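Local coordinates for Glyoxalase/bleomycin resistance protein/dioxygenase (Catenulispora acidiphila, PDB 4N04) that belongs to the vicinal oxygen chelate superfamily and may act as a dioxygenase, although its substrate and reaction are not established, at residues Tyr24-Gly29 against Arg82-Ala87; Glu38-Trp43 against Tyr52-Pro57; Gln65-Glu70 against Ile109-Val114. The protein carries 1 engineered substitution. One frame throughout, in Å; residues are numbered along the deposited sequence.

The three contacts illustrate how a glyoxalase-type chain ties together two four-stranded mixed sheets, each with strand order 1-4-3-2. Contact 2 pairs neighbouring antiparallel strands of the first sheet; contact 3 pairs the first and last strands of the second. Their centres lie about 21 Å apart, without touching. In sequence, both segments of contact 2 fall between those of contact 1, whereas the segments of contacts 1 and 3 alternate. The centre of contact 1 is about 17 Å from that of contact 2 and about 14 Å from that of contact 3. In its helix 17-28, Y24 and L28 pack on W43, Y24 meets I109, and L27 meets I109 and F111; through these side chains one helix serves both sheets.

Contact 1. Residues Tyr24-Gly29 against Arg82-Ala87; sequences YRSLLG and RGVEAA
R82 sends its guanidinium group to the closing turn of helix 17-28, where the carbonyl oxygens of S26 and L27 receive it. The main bond runs from R82 NE to S26 O, 2.6 Å long and nearly straight at 164°; it lies in the guanidinium plane and meets a lone pair of the carbonyl. R82 NH2 adds a weak second bond to the same oxygen and a further one, of 3.3 Å, to L27 O, arriving well above the plane of that carbonyl. A bend at chi3 (-70°) turns the end of the chain so that these two oxygens lie along one edge of the group. Over one face sits G29, its CA 3.3 Å from R82 CZ; G29 has positive phi and is the first residue to leave the helical path. The example shows a cationic side chain collecting carbonyls at the C-terminal end of a helix, where its charge would probably be favoured by the helix dipole.

G83, also with positive phi, is the C-prime residue of the Schellman motif that finishes helix 72-81 and turns the chain toward V84. There the contact becomes apolar. V84 splits its two methyls between consecutive helix residues, CG1 lying 3.6 Å from S26 CB and CG2 3.8 Å from L27 CA. The side chains of V84 and L27 cross at about a right angle, with CG2 4.1 Å from L27 CB.

Beyond V84 the chain moves away from helix 17-28, and A87 pairs by backbone bonds with T100. The contact thus joins the end of helix 17-28 to the link between helix 72-81 and strand 88-91, while L27 packs on Y101, I109 and F111 in strands 97-102 and 108-113.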
# COMPACT_ATOMS: atom_id res chain seq x y z
N TYR A 24 4.11 3.31 -4.78
CA TYR A 24 3.34 2.09 -4.56
C TYR A 24 3.96 0.88 -5.27
O TYR A 24 3.87 -0.25 -4.79
CB TYR A 24 1.87 2.28 -4.96
CG TYR A 24 1.06 3.03 -3.91
CD1 TYR A 24 0.39 2.34 -2.90
CD2 TYR A 24 1.00 4.41 -3.93
CE1 TYR A 24 -0.34 3.02 -1.93
CE2 TYR A 24 0.30 5.10 -2.98
CZ TYR A 24 -0.38 4.41 -1.97
OH TYR A 24 -1.09 5.11 -1.03
N ARG A 25 4.59 1.13 -6.41
CA ARG A 25 5.31 0.09 -7.14
C ARG A 25 6.42 -0.49 -6.26
O ARG A 25 6.48 -1.70 -6.02
CB ARG A 25 5.90 0.64 -8.44
CG ARG A 25 5.84 -0.34 -9.60
CD ARG A 25 6.98 -0.11 -10.58
NE ARG A 25 7.07 1.29 -11.01
CZ ARG A 25 6.39 1.79 -12.04
NH1 ARG A 25 5.58 1.00 -12.74
NH2 ARG A 25 6.53 3.07 -12.37
N SER A 26 7.28 0.40 -5.76
CA SER A 26 8.34 0.00 -4.83
C SER A 26 7.79 -0.77 -3.64
O SER A 26 8.28 -1.84 -3.31
CB SER A 26 9.11 1.23 -4.35
OG SER A 26 9.74 1.90 -5.43
N LEU A 27 6.77 -0.22 -2.99
CA LEU A 27 6.25 -0.82 -1.78
C LEU A 27 5.73 -2.23 -2.06
O LEU A 27 6.10 -3.19 -1.37
CB LEU A 27 5.13 0.05 -1.18
CG LEU A 27 4.34 -0.57 -0.02
CD1 LEU A 27 5.19 -0.61 1.24
CD2 LEU A 27 3.04 0.17 0.22
N LEU A 28 4.88 -2.37 -3.07
CA LEU A 28 4.23 -3.65 -3.33
C LEU A 28 5.16 -4.61 -4.11
O LEU A 28 4.97 -5.83 -4.09
CB LEU A 28 2.91 -3.43 -4.08
CG LEU A 28 1.83 -2.55 -3.45
CD1 LEU A 28 0.79 -2.14 -4.50
CD2 LEU A 28 1.15 -3.23 -2.27
N GLY A 29 6.18 -4.06 -4.77
CA GLY A 29 7.08 -4.88 -5.55
C GLY A 29 6.41 -5.55 -6.73
O GLY A 29 6.75 -6.67 -7.13
N ARG A 82 13.94 -1.90 -2.39
CA ARG A 82 13.41 -1.08 -3.48
C ARG A 82 13.24 0.35 -3.01
O ARG A 82 12.58 1.16 -3.66
CB ARG A 82 12.11 -1.66 -4.02
CG ARG A 82 12.23 -3.11 -4.44
CD ARG A 82 10.97 -3.63 -5.08
NE ARG A 82 9.89 -3.76 -4.12
CZ ARG A 82 9.64 -4.86 -3.41
NH1 ARG A 82 10.41 -5.93 -3.55
NH2 ARG A 82 8.63 -4.89 -2.55
N GLY A 83 13.82 0.65 -1.85
CA GLY A 83 14.00 2.01 -1.41
C GLY A 83 12.92 2.67 -0.57
O GLY A 83 12.98 3.88 -0.38
N VAL A 84 11.95 1.91 -0.07
CA VAL A 84 10.94 2.49 0.81
C VAL A 84 10.95 1.90 2.23
O VAL A 84 10.90 0.68 2.42
CB VAL A 84 9.50 2.49 0.19
CG1 VAL A 84 9.52 3.05 -1.22
CG2 VAL A 84 8.87 1.11 0.20
N GLU A 85 11.03 2.78 3.22
CA GLU A 85 11.08 2.36 4.62
C GLU A 85 9.77 2.66 5.34
O GLU A 85 9.02 3.55 4.94
CB GLU A 85 12.24 3.03 5.35
CG GLU A 85 13.61 2.72 4.76
CD GLU A 85 13.99 1.26 4.92
OE1 GLU A 85 13.85 0.73 6.04
OE2 GLU A 85 14.43 0.64 3.92
N ALA A 86 9.50 1.92 6.41
CA ALA A 86 8.30 2.15 7.19
C ALA A 86 8.40 3.46 7.98
O ALA A 86 9.49 3.87 8.37
CB ALA A 86 8.04 0.98 8.13
N ALA A 87 7.26 4.09 8.21
CA ALA A 87 7.19 5.25 9.07
C ALA A 87 7.29 4.83 10.55
O ALA A 87 7.95 5.48 11.36
CB ALA A 87 5.89 5.99 8.83

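Contact 2. Residues Glu38-Trp43 against Tyr52-Pro57; sequences ETEAVW and YIVERP
A41 and I53 form the hydrogen-bonded pair of an antiparallel match between strands 40-43 and 52-55, whose axes come within 4.7 Å at 175°, with A41 N to I53 O at 3.1 Å and I53 N to A41 O at 2.9 Å. E55 N to T39 O, 3.0 Å, carries the pairing on to T39, the residue just ahead of strand 40-43, and E40-V54 and V42-Y52 are the flanking non-hydrogen-bonded pairs.

The side chains divide by face. On one, E40 runs alongside V54 with its CG 3.4 Å from V54 CB, and its extended chain carries OE2 toward Y52 CD1; that oxygen is hydrogen-bonded to the amine of bound NHE, 2-[N-cyclohexylamino]ethane sulfonic acid. V42 CG2 rests on Y52 CB. On the other face, I53 has CG1 between backbone N and carbonyl carbon (chi1 62°), a position from which CD1 meets the edge of the W43 ring, 3.9 Å from CH2. T39 CB touches E55 CB at 3.6 Å, and E55 OE2 is hydrogen-bonded to F17 N at the start of helix 17-28.

W43 and I53 also pack on Y24 of that helix. This is the beta hairpin of strands 40-46 and 49-55, the central strands of a glyoxalase-type sheet with a helix on one face; NHE, probably from the crystallisation liquor, may mark a pocket on the other.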
# COMPACT_ATOMS: atom_id res chain seq x y z
N GLU A 38 -5.54 7.15 -17.35
CA GLU A 38 -4.15 7.60 -17.27
C GLU A 38 -3.67 7.98 -15.88
O GLU A 38 -2.49 7.82 -15.57
CB GLU A 38 -3.87 8.74 -18.24
CG GLU A 38 -2.53 8.57 -18.90
CD GLU A 38 -1.97 9.85 -19.46
OE1 GLU A 38 -2.37 10.94 -18.97
OE2 GLU A 38 -1.12 9.77 -20.38
N THR A 39 -4.56 8.49 -15.03
CA THR A 39 -4.18 8.77 -13.66
C THR A 39 -4.86 7.82 -12.65
O THR A 39 -5.31 8.24 -11.58
CB THR A 39 -4.37 10.25 -13.30
OG1 THR A 39 -5.70 10.65 -13.64
CG2 THR A 39 -3.39 11.10 -14.09
N GLU A 40 -4.89 6.54 -13.00
CA GLU A 40 -5.47 5.50 -12.18
C GLU A 40 -4.77 4.18 -12.39
O GLU A 40 -4.62 3.71 -13.51
CB GLU A 40 -6.94 5.32 -12.51
CG GLU A 40 -7.84 5.65 -11.37
CD GLU A 40 -9.21 5.04 -11.50
OE1 GLU A 40 -10.10 5.70 -12.08
OE2 GLU A 40 -9.39 3.89 -11.02
N ALA A 41 -4.36 3.56 -11.29
CA ALA A 41 -3.67 2.29 -11.36
C ALA A 41 -4.26 1.34 -10.32
O ALA A 41 -4.49 1.73 -9.17
CB ALA A 41 -2.18 2.49 -11.12
N VAL A 42 -4.50 0.11 -10.74
CA VAL A 42 -5.09 -0.93 -9.91
C VAL A 42 -4.10 -2.08 -9.73
O VAL A 42 -3.52 -2.56 -10.71
CB VAL A 42 -6.35 -1.50 -10.57
CG1 VAL A 42 -6.93 -2.64 -9.75
CG2 VAL A 42 -7.37 -0.42 -10.79
N TRP A 43 -3.88 -2.51 -8.50
CA TRP A 43 -3.11 -3.72 -8.23
C TRP A 43 -4.04 -4.79 -7.72
O TRP A 43 -4.79 -4.57 -6.77
CB TRP A 43 -2.06 -3.50 -7.14
CG TRP A 43 -0.87 -2.73 -7.54
CD1 TRP A 43 0.37 -3.23 -7.83
CD2 TRP A 43 -0.76 -1.31 -7.65
NE1 TRP A 43 1.23 -2.21 -8.12
CE2 TRP A 43 0.57 -1.02 -8.02
CE3 TRP A 43 -1.66 -0.25 -7.47
CZ2 TRP A 43 1.02 0.28 -8.22
CZ3 TRP A 43 -1.21 1.04 -7.67
CH2 TRP A 43 0.12 1.30 -8.04
N TYR A 52 -6.23 0.37 -5.40
CA TYR A 52 -6.06 1.32 -6.48
C TYR A 52 -5.74 2.75 -6.03
O TYR A 52 -6.20 3.20 -4.98
CB TYR A 52 -7.26 1.31 -7.44
CG TYR A 52 -8.53 1.93 -6.91
CD1 TYR A 52 -8.85 3.25 -7.22
CD2 TYR A 52 -9.41 1.21 -6.13
CE1 TYR A 52 -10.02 3.83 -6.74
CE2 TYR A 52 -10.59 1.77 -5.65
CZ TYR A 52 -10.89 3.09 -5.96
OH TYR A 52 -12.05 3.65 -5.47
N ILE A 53 -4.94 3.44 -6.83
CA ILE A 53 -4.67 4.85 -6.64
C ILE A 53 -5.30 5.66 -7.77
O ILE A 53 -5.37 5.21 -8.92
CB ILE A 53 -3.16 5.14 -6.57
CG1 ILE A 53 -2.49 4.76 -7.89
CG2 ILE A 53 -2.53 4.38 -5.42
CD1 ILE A 53 -0.99 5.03 -7.93
N VAL A 54 -5.76 6.86 -7.45
CA VAL A 54 -6.33 7.72 -8.47
C VAL A 54 -5.93 9.15 -8.13
O VAL A 54 -5.85 9.50 -6.96
CB VAL A 54 -7.87 7.59 -8.53
CG1 VAL A 54 -8.48 7.77 -7.16
CG2 VAL A 54 -8.46 8.59 -9.53
N GLU A 55 -5.67 9.97 -9.14
CA GLU A 55 -5.33 11.35 -8.89
C GLU A 55 -6.59 12.16 -8.53
O GLU A 55 -7.41 12.46 -9.38
CB GLU A 55 -4.60 11.94 -10.10
CG GLU A 55 -3.99 13.31 -9.84
CD GLU A 55 -3.02 13.77 -10.95
OE1 GLU A 55 -3.26 14.85 -11.51
OE2 GLU A 55 -2.03 13.06 -11.24
N ARG A 56 -6.76 12.44 -7.24
CA ARG A 56 -7.80 13.36 -6.77
C ARG A 56 -7.15 14.16 -5.66
O ARG A 56 -7.29 13.83 -4.47
CB ARG A 56 -9.03 12.62 -6.21
CG ARG A 56 -9.43 11.37 -6.97
CD ARG A 56 -10.80 11.47 -7.60
NE ARG A 56 -11.92 11.33 -6.65
CZ ARG A 56 -12.76 12.31 -6.35
NH1 ARG A 56 -13.76 12.12 -5.51
NH2 ARG A 56 -12.59 13.51 -6.90
N PRO A 57 -6.39 15.20 -6.03
CA PRO A 57 -5.55 15.90 -5.06
C PRO A 57 -6.33 16.48 -3.89
O PRO A 57 -5.75 16.60 -2.81
CB PRO A 57 -4.86 16.99 -5.89
CG PRO A 57 -5.52 16.97 -7.22
CD PRO A 57 -6.10 15.62 -7.41

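Contact 3. Residues Gln65-Glu70 against Ile109-Val114; sequences QTLIVE and IAFGEV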
# COMPACT_ATOMS: atom_id res chain seq x y z
N GLN A 65 -5.36 2.11 4.77
CA GLN A 65 -5.60 0.74 4.35
C GLN A 65 -4.70 -0.18 5.16
O GLN A 65 -3.55 0.15 5.44
CB GLN A 65 -5.32 0.60 2.85
CG GLN A 65 -5.96 1.68 1.96
CD GLN A 65 -7.49 1.61 1.91
OE1 GLN A 65 -8.10 0.74 2.52
NE2 GLN A 65 -8.10 2.52 1.18
N THR A 66 -5.22 -1.33 5.56
CA THR A 66 -4.41 -2.30 6.29
C THR A 66 -4.39 -3.65 5.60
O THR A 66 -5.44 -4.18 5.23
CB THR A 66 -4.87 -2.45 7.75
OG1 THR A 66 -4.84 -1.17 8.38
CG2 THR A 66 -3.96 -3.38 8.50
N LEU A 67 -3.20 -4.20 5.40
CA LEU A 67 -3.11 -5.55 4.85
C LEU A 67 -2.46 -6.47 5.87
O LEU A 67 -1.37 -6.21 6.37
CB LEU A 67 -2.33 -5.61 3.53
CG LEU A 67 -2.23 -4.45 2.54
CD1 LEU A 67 -1.70 -4.93 1.20
CD2 LEU A 67 -3.54 -3.76 2.36
N ILE A 68 -3.16 -7.55 6.19
CA ILE A 68 -2.63 -8.54 7.09
C ILE A 68 -2.07 -9.62 6.20
O ILE A 68 -2.80 -10.20 5.41
CB ILE A 68 -3.73 -9.10 8.00
CG1 ILE A 68 -4.38 -7.97 8.81
CG2 ILE A 68 -3.17 -10.18 8.90
CD1 ILE A 68 -3.39 -7.11 9.53
N VAL A 69 -0.76 -9.85 6.30
CA VAL A 69 -0.10 -10.76 5.36
C VAL A 69 0.46 -11.99 6.04
O VAL A 69 0.49 -12.07 7.26
CB VAL A 69 1.04 -10.06 4.58
CG1 VAL A 69 0.50 -8.83 3.87
CG2 VAL A 69 2.16 -9.68 5.51
N GLU A 70 0.91 -12.94 5.24
CA GLU A 70 1.55 -14.14 5.77
C GLU A 70 2.97 -13.81 6.20
O GLU A 70 3.38 -14.17 7.30
CB GLU A 70 1.56 -15.26 4.73
CG GLU A 70 0.18 -15.71 4.28
CD GLU A 70 0.22 -17.01 3.47
OE1 GLU A 70 0.65 -18.04 4.03
OE2 GLU A 70 -0.16 -16.99 2.28
N ILE A 109 -0.48 3.28 4.87
CA ILE A 109 -0.64 1.90 4.44
C ILE A 109 0.01 0.99 5.47
O ILE A 109 1.24 0.94 5.57
CB ILE A 109 0.03 1.63 3.07
CG1 ILE A 109 -0.29 2.75 2.09
CG2 ILE A 109 -0.39 0.29 2.52
CD1 ILE A 109 -1.75 2.81 1.70
N ALA A 110 -0.80 0.27 6.24
CA ALA A 110 -0.26 -0.59 7.28
C ALA A 110 -0.25 -2.07 6.90
O ALA A 110 -1.14 -2.56 6.19
CB ALA A 110 -1.01 -0.38 8.60
N PHE A 111 0.77 -2.76 7.40
CA PHE A 111 0.93 -4.19 7.18
C PHE A 111 1.07 -4.88 8.51
O PHE A 111 1.96 -4.56 9.30
CB PHE A 111 2.17 -4.47 6.34
CG PHE A 111 2.08 -3.98 4.93
CD1 PHE A 111 1.65 -4.83 3.93
CD2 PHE A 111 2.43 -2.68 4.61
CE1 PHE A 111 1.57 -4.39 2.62
CE2 PHE A 111 2.35 -2.23 3.31
CZ PHE A 111 1.91 -3.08 2.31
N GLY A 112 0.19 -5.83 8.76
CA GLY A 112 0.23 -6.60 9.98
C GLY A 112 0.41 -8.08 9.71
O GLY A 112 0.56 -8.50 8.56
N GLU A 113 0.40 -8.87 10.77
CA GLU A 113 0.56 -10.30 10.66
C GLU A 113 -0.09 -11.02 11.83
O GLU A 113 -0.23 -10.47 12.93
CB GLU A 113 2.04 -10.67 10.58
CG GLU A 113 2.86 -10.20 11.76
CD GLU A 113 4.20 -10.91 11.86
OE1 GLU A 113 4.55 -11.66 10.92
OE2 GLU A 113 4.90 -10.74 12.89
N VAL A 114 -0.46 -12.27 11.59
CA VAL A 114 -1.11 -13.11 12.59
C VAL A 114 -0.13 -13.58 13.68
O VAL A 114 1.09 -13.60 13.48
CB VAL A 114 -1.78 -14.32 11.89
CG1 VAL A 114 -2.50 -13.84 10.62
CG2 VAL A 114 -0.74 -15.35 11.51
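A110 O is held by L67 N at 2.7 Å, with a nearly straight N-H···O angle of 168°, and T66 CA adds a CH···O contact to the same oxygen at 3.3 Å. This is the parallel pairing of strands 64-69 and 108-113, the first and last strands of a 1-4-3-2 mixed sheet of the glyoxalase (vicinal oxygen chelate) fold. The backbone bonds alternate from strand to strand in the manner of parallel sheets: A110 N reaches back to Q65 O, G112 N to L67 O, and V69 N to G112 O at 2.9 Å. The axes of strands 65-69 and 109-113 diverge by 26°.

L67 and F111 form the apolar core of the face turned to the helices. They lie side by side and point the same way, L67 CD1 lying 3.6 Å from F111 CE1, while V69 CG1 comes up to the edge of the F111 ring at CD1, 4.2 Å away. Helix 72-81 lines this face through L72 and V75. E113, on the same face as V69, is paired with R97 in a salt bridge.

The other face carries T66, A110 and I68, with T66 OG1 near A110 CB. I68 CG2 approaches V114 CG1. A turn of chi2 to -51° folds the end of I68 over G112, a glycine, so no side chain stands in the way of the methyl CD1, 3.7 Å from G112 CA.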